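Long-range contacts in alginate lyase AlgAT5 (Defluviitalea, PDB 5ZQI), which probably cleaves alginate by beta-elimination, as a polysaccharide lyase of family 7 built on a beta-sandwich (jelly-roll) fold: residues Ile166-Ile176 against Val207-Val218; Val185-Asp196 against Val218-Tyr228. All coordinates share one frame; numbering follows the deposited sequence.

Contact 1. Residues Ile166-Ile176 against Val207-Val218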
# COMPACT_ATOMS: atom_id res chain seq x y z
N ILE A 166 -0.42 7.64 -1.68
CA ILE A 166 -0.38 8.39 -2.94
C ILE A 166 1.09 8.70 -3.17
O ILE A 166 1.76 9.20 -2.26
CB ILE A 166 -1.19 9.69 -2.89
CG1 ILE A 166 -2.67 9.42 -2.67
CG2 ILE A 166 -0.96 10.49 -4.22
CD1 ILE A 166 -3.47 10.73 -2.38
N HIS A 167 1.57 8.48 -4.40
CA HIS A 167 2.95 8.73 -4.82
C HIS A 167 2.91 9.59 -6.07
O HIS A 167 1.97 9.51 -6.85
CB HIS A 167 3.65 7.37 -5.08
CG HIS A 167 5.14 7.40 -4.94
ND1 HIS A 167 5.97 7.88 -5.94
CD2 HIS A 167 5.96 6.98 -3.94
CE1 HIS A 167 7.23 7.76 -5.55
NE2 HIS A 167 7.25 7.24 -4.33
N ASP A 168 3.95 10.41 -6.28
CA ASP A 168 4.05 11.22 -7.51
C ASP A 168 5.34 10.84 -8.24
O ASP A 168 5.89 9.75 -8.02
CB ASP A 168 3.90 12.70 -7.18
CG ASP A 168 5.11 13.30 -6.49
OD1 ASP A 168 6.12 12.61 -6.30
OD2 ASP A 168 5.04 14.49 -6.14
N SER A 169 5.80 11.69 -9.16
CA SER A 169 6.96 11.29 -9.96
C SER A 169 8.22 11.14 -9.12
O SER A 169 9.14 10.43 -9.53
CB SER A 169 7.21 12.29 -11.08
OG SER A 169 7.55 13.55 -10.55
N ASP A 170 8.27 11.77 -7.96
CA ASP A 170 9.50 11.89 -7.19
C ASP A 170 9.47 11.15 -5.86
O ASP A 170 10.49 10.61 -5.43
CB ASP A 170 9.82 13.37 -6.91
CG ASP A 170 9.93 14.20 -8.18
OD1 ASP A 170 10.48 13.73 -9.19
OD2 ASP A 170 9.46 15.36 -8.15
N ASP A 171 8.33 11.14 -5.18
CA ASP A 171 8.31 10.61 -3.82
C ASP A 171 6.87 10.42 -3.39
O ASP A 171 5.92 10.68 -4.14
CB ASP A 171 9.08 11.53 -2.88
CG ASP A 171 9.46 10.85 -1.57
OD1 ASP A 171 9.31 9.61 -1.47
OD2 ASP A 171 9.88 11.55 -0.63
N ASP A 172 6.71 9.94 -2.16
CA ASP A 172 5.37 9.80 -1.62
C ASP A 172 4.76 11.17 -1.39
O ASP A 172 5.45 12.15 -1.11
CB ASP A 172 5.38 9.00 -0.32
CG ASP A 172 6.17 9.65 0.77
OD1 ASP A 172 7.41 9.61 0.73
OD2 ASP A 172 5.55 10.20 1.68
N VAL A 173 3.45 11.23 -1.52
CA VAL A 173 2.65 12.41 -1.22
C VAL A 173 2.03 12.22 0.16
O VAL A 173 2.25 13.03 1.07
CB VAL A 173 1.61 12.64 -2.32
CG1 VAL A 173 0.72 13.85 -1.96
CG2 VAL A 173 2.25 12.91 -3.68
N ILE A 174 1.30 11.13 0.35
CA ILE A 174 0.97 10.67 1.70
C ILE A 174 1.15 9.16 1.78
O ILE A 174 1.09 8.44 0.78
CB ILE A 174 -0.47 11.05 2.15
CG1 ILE A 174 -1.52 10.39 1.27
CG2 ILE A 174 -0.65 12.55 2.23
CD1 ILE A 174 -2.89 10.26 1.96
N MET A 175 1.37 8.68 3.01
CA MET A 175 1.45 7.26 3.29
C MET A 175 0.64 6.92 4.54
O MET A 175 0.61 7.68 5.51
CB MET A 175 2.90 6.77 3.49
CG MET A 175 3.82 7.10 2.32
SD MET A 175 5.37 6.19 2.29
CE MET A 175 6.05 6.78 3.83
N ILE A 176 -0.02 5.77 4.50
CA ILE A 176 -0.70 5.19 5.65
C ILE A 176 0.32 4.33 6.38
O ILE A 176 0.76 3.30 5.86
CB ILE A 176 -1.93 4.38 5.22
CG1 ILE A 176 -2.82 5.19 4.28
CG2 ILE A 176 -2.72 3.90 6.47
CD1 ILE A 176 -3.34 6.53 4.82
N VAL A 207 -9.59 2.23 5.26
CA VAL A 207 -9.03 3.55 5.06
C VAL A 207 -9.43 4.01 3.67
O VAL A 207 -9.34 3.26 2.70
CB VAL A 207 -7.50 3.56 5.26
CG1 VAL A 207 -6.77 2.61 4.34
CG2 VAL A 207 -6.97 4.98 5.13
N LYS A 208 -9.97 5.23 3.60
CA LYS A 208 -10.37 5.84 2.35
C LYS A 208 -9.59 7.14 2.14
O LYS A 208 -9.53 7.98 3.04
CB LYS A 208 -11.88 6.13 2.32
CG LYS A 208 -12.35 6.80 1.05
CD LYS A 208 -13.87 6.88 0.92
CE LYS A 208 -14.48 7.74 1.99
NZ LYS A 208 -15.90 8.05 1.63
N ILE A 209 -9.01 7.29 0.96
CA ILE A 209 -8.23 8.46 0.56
C ILE A 209 -8.95 9.09 -0.62
O ILE A 209 -9.24 8.40 -1.61
CB ILE A 209 -6.80 8.07 0.19
CG1 ILE A 209 -6.11 7.34 1.35
CG2 ILE A 209 -6.03 9.34 -0.24
CD1 ILE A 209 -4.73 6.80 0.99
N VAL A 210 -9.25 10.39 -0.53
CA VAL A 210 -9.95 11.13 -1.57
C VAL A 210 -9.14 12.38 -1.90
O VAL A 210 -8.98 13.27 -1.05
CB VAL A 210 -11.38 11.52 -1.16
CG1 VAL A 210 -12.07 12.27 -2.30
CG2 VAL A 210 -12.17 10.33 -0.74
N ALA A 211 -8.70 12.49 -3.14
CA ALA A 211 -7.97 13.66 -3.63
C ALA A 211 -8.86 14.41 -4.62
O ALA A 211 -9.31 13.83 -5.61
CB ALA A 211 -6.68 13.24 -4.31
N SER A 212 -9.08 15.70 -4.38
CA SER A 212 -9.98 16.53 -5.16
C SER A 212 -9.88 17.95 -4.63
O SER A 212 -9.69 18.16 -3.43
CB SER A 212 -11.42 16.01 -5.05
OG SER A 212 -12.27 16.68 -5.94
N GLY A 213 -10.01 18.91 -5.53
CA GLY A 213 -10.13 20.30 -5.12
C GLY A 213 -8.89 20.88 -4.49
O GLY A 213 -8.97 21.87 -3.78
N GLY A 214 -7.73 20.31 -4.77
CA GLY A 214 -6.50 20.77 -4.15
C GLY A 214 -6.35 20.33 -2.71
O GLY A 214 -5.63 20.97 -1.95
N LYS A 215 -7.05 19.27 -2.32
CA LYS A 215 -6.85 18.73 -0.99
C LYS A 215 -6.98 17.22 -1.01
O LYS A 215 -7.50 16.63 -1.96
CB LYS A 215 -7.85 19.32 0.00
CG LYS A 215 -9.25 18.85 -0.16
CD LYS A 215 -10.22 19.66 0.72
CE LYS A 215 -10.56 20.97 0.06
NZ LYS A 215 -11.64 21.71 0.79
N ILE A 216 -6.45 16.62 0.04
CA ILE A 216 -6.49 15.18 0.25
C ILE A 216 -7.20 14.91 1.57
O ILE A 216 -6.84 15.48 2.61
CB ILE A 216 -5.08 14.56 0.24
CG1 ILE A 216 -4.38 14.80 -1.09
CG2 ILE A 216 -5.20 13.05 0.56
CD1 ILE A 216 -2.88 14.49 -1.07
N LYS A 217 -8.25 14.10 1.52
CA LYS A 217 -8.98 13.67 2.71
C LYS A 217 -8.68 12.20 3.00
O LYS A 217 -8.61 11.38 2.08
CB LYS A 217 -10.49 13.87 2.52
CG LYS A 217 -10.90 15.31 2.51
CD LYS A 217 -12.39 15.49 2.25
CE LYS A 217 -12.77 16.98 2.35
NZ LYS A 217 -14.16 17.23 1.87
N VAL A 218 -8.51 11.87 4.29
CA VAL A 218 -8.32 10.48 4.72
C VAL A 218 -9.35 10.17 5.80
O VAL A 218 -9.47 10.91 6.78
CB VAL A 218 -6.90 10.24 5.26
CG1 VAL A 218 -6.69 8.75 5.57
CG2 VAL A 218 -5.85 10.68 4.23

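Contact 2. Residues Val185-Asp196 against Val218-Tyr228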
# COMPACT_ATOMS: atom_id res chain seq x y z
N VAL A 185 -1.26 9.07 9.30
CA VAL A 185 -0.96 9.52 7.94
C VAL A 185 0.33 10.31 8.01
O VAL A 185 0.45 11.25 8.81
CB VAL A 185 -2.10 10.37 7.35
CG1 VAL A 185 -1.81 10.68 5.91
CG2 VAL A 185 -3.42 9.71 7.53
N GLU A 186 1.30 9.92 7.17
CA GLU A 186 2.60 10.58 7.06
C GLU A 186 2.71 11.32 5.73
O GLU A 186 2.20 10.86 4.70
CB GLU A 186 3.73 9.54 7.17
CG GLU A 186 5.07 10.14 7.51
CD GLU A 186 6.21 9.13 7.50
OE1 GLU A 186 6.53 8.59 6.40
OE2 GLU A 186 6.80 8.86 8.55
N GLY A 187 3.32 12.50 5.78
CA GLY A 187 3.67 13.25 4.60
C GLY A 187 4.99 13.95 4.81
O GLY A 187 5.22 14.53 5.87
N ASP A 188 5.87 13.88 3.81
CA ASP A 188 7.21 14.49 3.89
C ASP A 188 7.94 14.00 5.14
O ASP A 188 8.68 14.75 5.79
CB ASP A 188 7.13 16.02 3.87
CG ASP A 188 6.59 16.54 2.55
OD1 ASP A 188 6.83 15.90 1.51
OD2 ASP A 188 5.91 17.59 2.56
N GLY A 189 7.72 12.74 5.48
CA GLY A 189 8.41 12.12 6.59
C GLY A 189 7.98 12.58 7.96
O GLY A 189 8.66 12.28 8.94
N GLU A 190 6.86 13.29 8.08
CA GLU A 190 6.35 13.71 9.38
C GLU A 190 4.87 13.38 9.48
O GLU A 190 4.17 13.17 8.47
CB GLU A 190 6.55 15.21 9.63
CG GLU A 190 8.01 15.69 9.54
CD GLU A 190 8.94 15.00 10.53
OE1 GLU A 190 8.45 14.40 11.52
OE2 GLU A 190 10.18 15.06 10.32
N GLU A 191 4.39 13.28 10.71
CA GLU A 191 3.01 12.93 10.97
C GLU A 191 2.08 14.07 10.60
O GLU A 191 2.29 15.23 10.98
CB GLU A 191 2.85 12.60 12.45
CG GLU A 191 3.75 11.45 12.93
CD GLU A 191 3.56 11.11 14.40
OE1 GLU A 191 2.56 11.56 15.01
OE2 GLU A 191 4.41 10.39 14.96
N LEU A 192 1.02 13.73 9.86
CA LEU A 192 -0.01 14.68 9.49
C LEU A 192 -1.26 14.57 10.37
O LEU A 192 -1.87 15.59 10.68
CB LEU A 192 -0.42 14.48 8.03
CG LEU A 192 0.69 14.78 7.02
CD1 LEU A 192 0.18 14.53 5.61
CD2 LEU A 192 1.20 16.18 7.13
N ALA A 193 -1.64 13.35 10.74
CA ALA A 193 -2.85 13.12 11.51
C ALA A 193 -2.84 11.69 12.01
O ALA A 193 -2.40 10.79 11.29
CB ALA A 193 -4.10 13.36 10.66
N ASP A 194 -3.37 11.49 13.20
CA ASP A 194 -3.60 10.16 13.73
C ASP A 194 -4.81 9.51 13.09
O ASP A 194 -5.84 10.16 12.86
CB ASP A 194 -3.82 10.26 15.25
CG ASP A 194 -2.54 10.51 16.02
OD1 ASP A 194 -1.44 10.44 15.42
OD2 ASP A 194 -2.64 10.79 17.23
N LEU A 195 -4.70 8.21 12.82
CA LEU A 195 -5.86 7.39 12.54
C LEU A 195 -6.29 6.58 13.76
O LEU A 195 -7.48 6.49 14.04
CB LEU A 195 -5.59 6.46 11.34
CG LEU A 195 -5.14 7.13 10.05
CD1 LEU A 195 -4.91 6.08 8.96
CD2 LEU A 195 -6.16 8.18 9.57
N ASP A 196 -5.34 6.00 14.49
CA ASP A 196 -5.64 5.11 15.60
C ASP A 196 -4.40 5.05 16.48
O ASP A 196 -3.35 4.59 16.02
CB ASP A 196 -6.01 3.70 15.09
CG ASP A 196 -6.65 2.83 16.14
OD1 ASP A 196 -6.47 3.09 17.35
OD2 ASP A 196 -7.34 1.85 15.76
N VAL A 218 -8.51 11.87 4.29
CA VAL A 218 -8.32 10.48 4.72
C VAL A 218 -9.35 10.17 5.80
O VAL A 218 -9.47 10.91 6.78
CB VAL A 218 -6.90 10.24 5.26
CG1 VAL A 218 -6.69 8.75 5.57
CG2 VAL A 218 -5.85 10.68 4.23
N TYR A 219 -10.04 9.04 5.63
CA TYR A 219 -11.03 8.51 6.54
C TYR A 219 -10.54 7.18 7.10
O TYR A 219 -9.87 6.40 6.41
CB TYR A 219 -12.37 8.28 5.84
CG TYR A 219 -13.01 9.47 5.15
CD1 TYR A 219 -12.50 9.97 3.95
CD2 TYR A 219 -14.10 10.12 5.71
CE1 TYR A 219 -13.07 11.05 3.32
CE2 TYR A 219 -14.68 11.21 5.08
CZ TYR A 219 -14.16 11.66 3.89
OH TYR A 219 -14.77 12.75 3.30
N TYR A 220 -10.92 6.91 8.35
CA TYR A 220 -10.65 5.67 9.06
C TYR A 220 -11.97 5.11 9.56
O TYR A 220 -12.66 5.74 10.36
CB TYR A 220 -9.68 5.92 10.23
CG TYR A 220 -9.26 4.71 11.02
CD1 TYR A 220 -8.48 3.72 10.47
CD2 TYR A 220 -9.62 4.57 12.34
CE1 TYR A 220 -8.08 2.63 11.20
CE2 TYR A 220 -9.23 3.46 13.08
CZ TYR A 220 -8.45 2.51 12.52
OH TYR A 220 -8.05 1.43 13.26
N ASN A 221 -12.35 3.94 9.03
CA ASN A 221 -13.67 3.35 9.32
C ASN A 221 -14.79 4.37 9.16
O ASN A 221 -15.74 4.41 9.95
CB ASN A 221 -13.69 2.75 10.73
CG ASN A 221 -12.72 1.59 10.86
OD1 ASN A 221 -12.49 0.85 9.90
ND2 ASN A 221 -12.16 1.42 12.04
N GLY A 222 -14.68 5.20 8.12
CA GLY A 222 -15.74 6.12 7.79
C GLY A 222 -15.64 7.50 8.40
O GLY A 222 -16.39 8.39 7.98
N ASP A 223 -14.74 7.70 9.35
CA ASP A 223 -14.60 8.96 10.07
C ASP A 223 -13.46 9.78 9.48
O ASP A 223 -12.36 9.27 9.31
CB ASP A 223 -14.34 8.67 11.55
CG ASP A 223 -15.49 7.93 12.20
OD1 ASP A 223 -16.68 8.21 11.85
OD2 ASP A 223 -15.22 7.07 13.06
N LEU A 224 -13.74 11.04 9.17
CA LEU A 224 -12.74 11.92 8.58
C LEU A 224 -11.67 12.24 9.61
O LEU A 224 -11.98 12.76 10.69
CB LEU A 224 -13.39 13.20 8.06
CG LEU A 224 -12.43 14.19 7.39
CD1 LEU A 224 -11.88 13.68 6.06
CD2 LEU A 224 -13.19 15.53 7.19
N LYS A 225 -10.42 11.92 9.29
CA LYS A 225 -9.31 12.14 10.20
C LYS A 225 -8.32 13.21 9.74
O LYS A 225 -7.59 13.75 10.59
CB LYS A 225 -8.54 10.84 10.43
CG LYS A 225 -9.37 9.74 11.02
CD LYS A 225 -9.61 10.00 12.49
CE LYS A 225 -10.16 8.75 13.17
NZ LYS A 225 -10.47 9.08 14.59
N LEU A 226 -8.31 13.56 8.46
CA LEU A 226 -7.37 14.52 7.91
C LEU A 226 -7.97 15.16 6.66
O LEU A 226 -8.52 14.46 5.81
CB LEU A 226 -6.04 13.86 7.53
CG LEU A 226 -5.03 14.73 6.75
CD1 LEU A 226 -4.47 15.87 7.57
CD2 LEU A 226 -3.93 13.77 6.29
N THR A 227 -7.85 16.48 6.58
CA THR A 227 -8.03 17.25 5.35
C THR A 227 -6.76 18.06 5.13
O THR A 227 -6.39 18.89 5.97
CB THR A 227 -9.25 18.15 5.45
OG1 THR A 227 -10.40 17.38 5.81
CG2 THR A 227 -9.54 18.82 4.10
N TYR A 228 -6.07 17.80 4.01
CA TYR A 228 -4.69 18.26 3.80
C TYR A 228 -4.56 18.97 2.47
O TYR A 228 -4.80 18.37 1.42
CB TYR A 228 -3.77 17.04 3.89
CG TYR A 228 -2.31 17.20 3.59
CD1 TYR A 228 -1.53 18.11 4.28
CD2 TYR A 228 -1.70 16.41 2.62
CE1 TYR A 228 -0.17 18.23 3.99
CE2 TYR A 228 -0.36 16.52 2.34
CZ TYR A 228 0.40 17.44 3.03
OH TYR A 228 1.74 17.53 2.73
O HOH W 1 -6.98 12.75 13.16
O HOH W 2 -7.74 9.53 15.63

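Contact 1. Residues Ile166-Ile176 against Val207-Val218
Ile166 and Ile209 meet flank to flank between the two sheets of the sandwich, their side chains sliding past each other in opposite directions until Ile166 CD1 lies 3.6 Å from Ile209 CG2. Toward Ile216 the same Ile166 behaves differently: the two reach out tip to tip, and their CD1 methyls stop 4.0 Å apart. Ile174 reaches in among three partners. With its CG1 held between the backbone N and the carbonyl carbon (chi1 63°), the extended branch of Ile174 sets its CD1 against Val218 CG2 at 3.8 Å, Ile216 CG2 at 3.9 Å and both methyls of Ile209, CG2 and CD1. Ile176 closes the row, meeting Ile209 end on while its CD1 passes alongside Val207 CG2 at 4.0 Å. At the other end Val173 CG1 lies 3.8 Å from Ile216 CD1; Val173 and Ile174 form a classic beta bulge opposite Ile166, so both turn inward. Replacing Ile209 by an alanine would remove the CG2 and CD1 that pack against Ile166, Ile174 and Ile176, and is likely to open a gap among the three. No hydrogen bond joins the two segments, as expected of sheets stacked face to face. The axes of 174-176 and 207-212, in opposite sheets, run antiparallel (170°) and come within 10.1 Å, with Tyr228 of the neighbouring strand 223-229 also touching Ile174 and Cys235 packing on Ile166.

Contact 2. Residues Val185-Asp196 against Val218-Tyr228
Leu192 CD1 sits over the face of the Tyr228 ring, 3.8 Å from the ring centroid and only 8° off the normal, a CH-pi contact. Beside it, Leu226 CD2 meets both Val185 CG1, at 3.8 Å, and Leu192 CB, and Leu226 CB packs on Ala193. Val185 also meets Val218 tip to tip. Leu195 bridges to the polar end: its CD2 touches Lys225 CB at 3.7 Å, while its CB lies over one face of the Tyr220 ring. There the Tyr220 OH donates a 2.6 Å hydrogen bond to the anti lone pair of Asp196 OD2, with ring and carboxylate planes 67° apart; Asp196 CG, turned opposite the backbone N (chi1 -166°), carries the carboxylate there. Further out, Asp196 OD1 accepts from the backbone of Asp198, which helps fix the carboxylate, and Phe205 meets the Tyr220 ring. Classic bulges at Leu192-Ala193 and Lys225-Leu226 turn successive side chains to the interface. One water donates to Asp194 O and Lys225 O, 2.8 Å from each; a second, accepting from Lys225 NZ, is tied only weakly to Asp194 O and Leu195 O. Such chemistry suits a sandwich margin: apolar packing inside, a carboxylate-phenol bond and bridging water probably near solvent.

In the fold
The two contacts illustrate how one sandwich changes its chemistry from buried interior to edge. Contact 1 is wholly buried and aliphatic, whereas contact 2, its centre about 10 Å from that of contact 1, is partly buried and adds aromatic faces, a hydrogen bond and waters. Both join the same pair of sheets and both use strand 215-220, sharing Val218, whose CG1 touches partners in both contacts while CG2 meets Ile174. Neighbouring strands carry the rest: 172-179 pairs with 182-187 in one sheet, and 223-229, the outermost strand of the other sheet within this chain, pairs with 215-220. Ile174 of contact 1 also packs against Val185 and Leu192 of contact 2, making the apolar layer continuous.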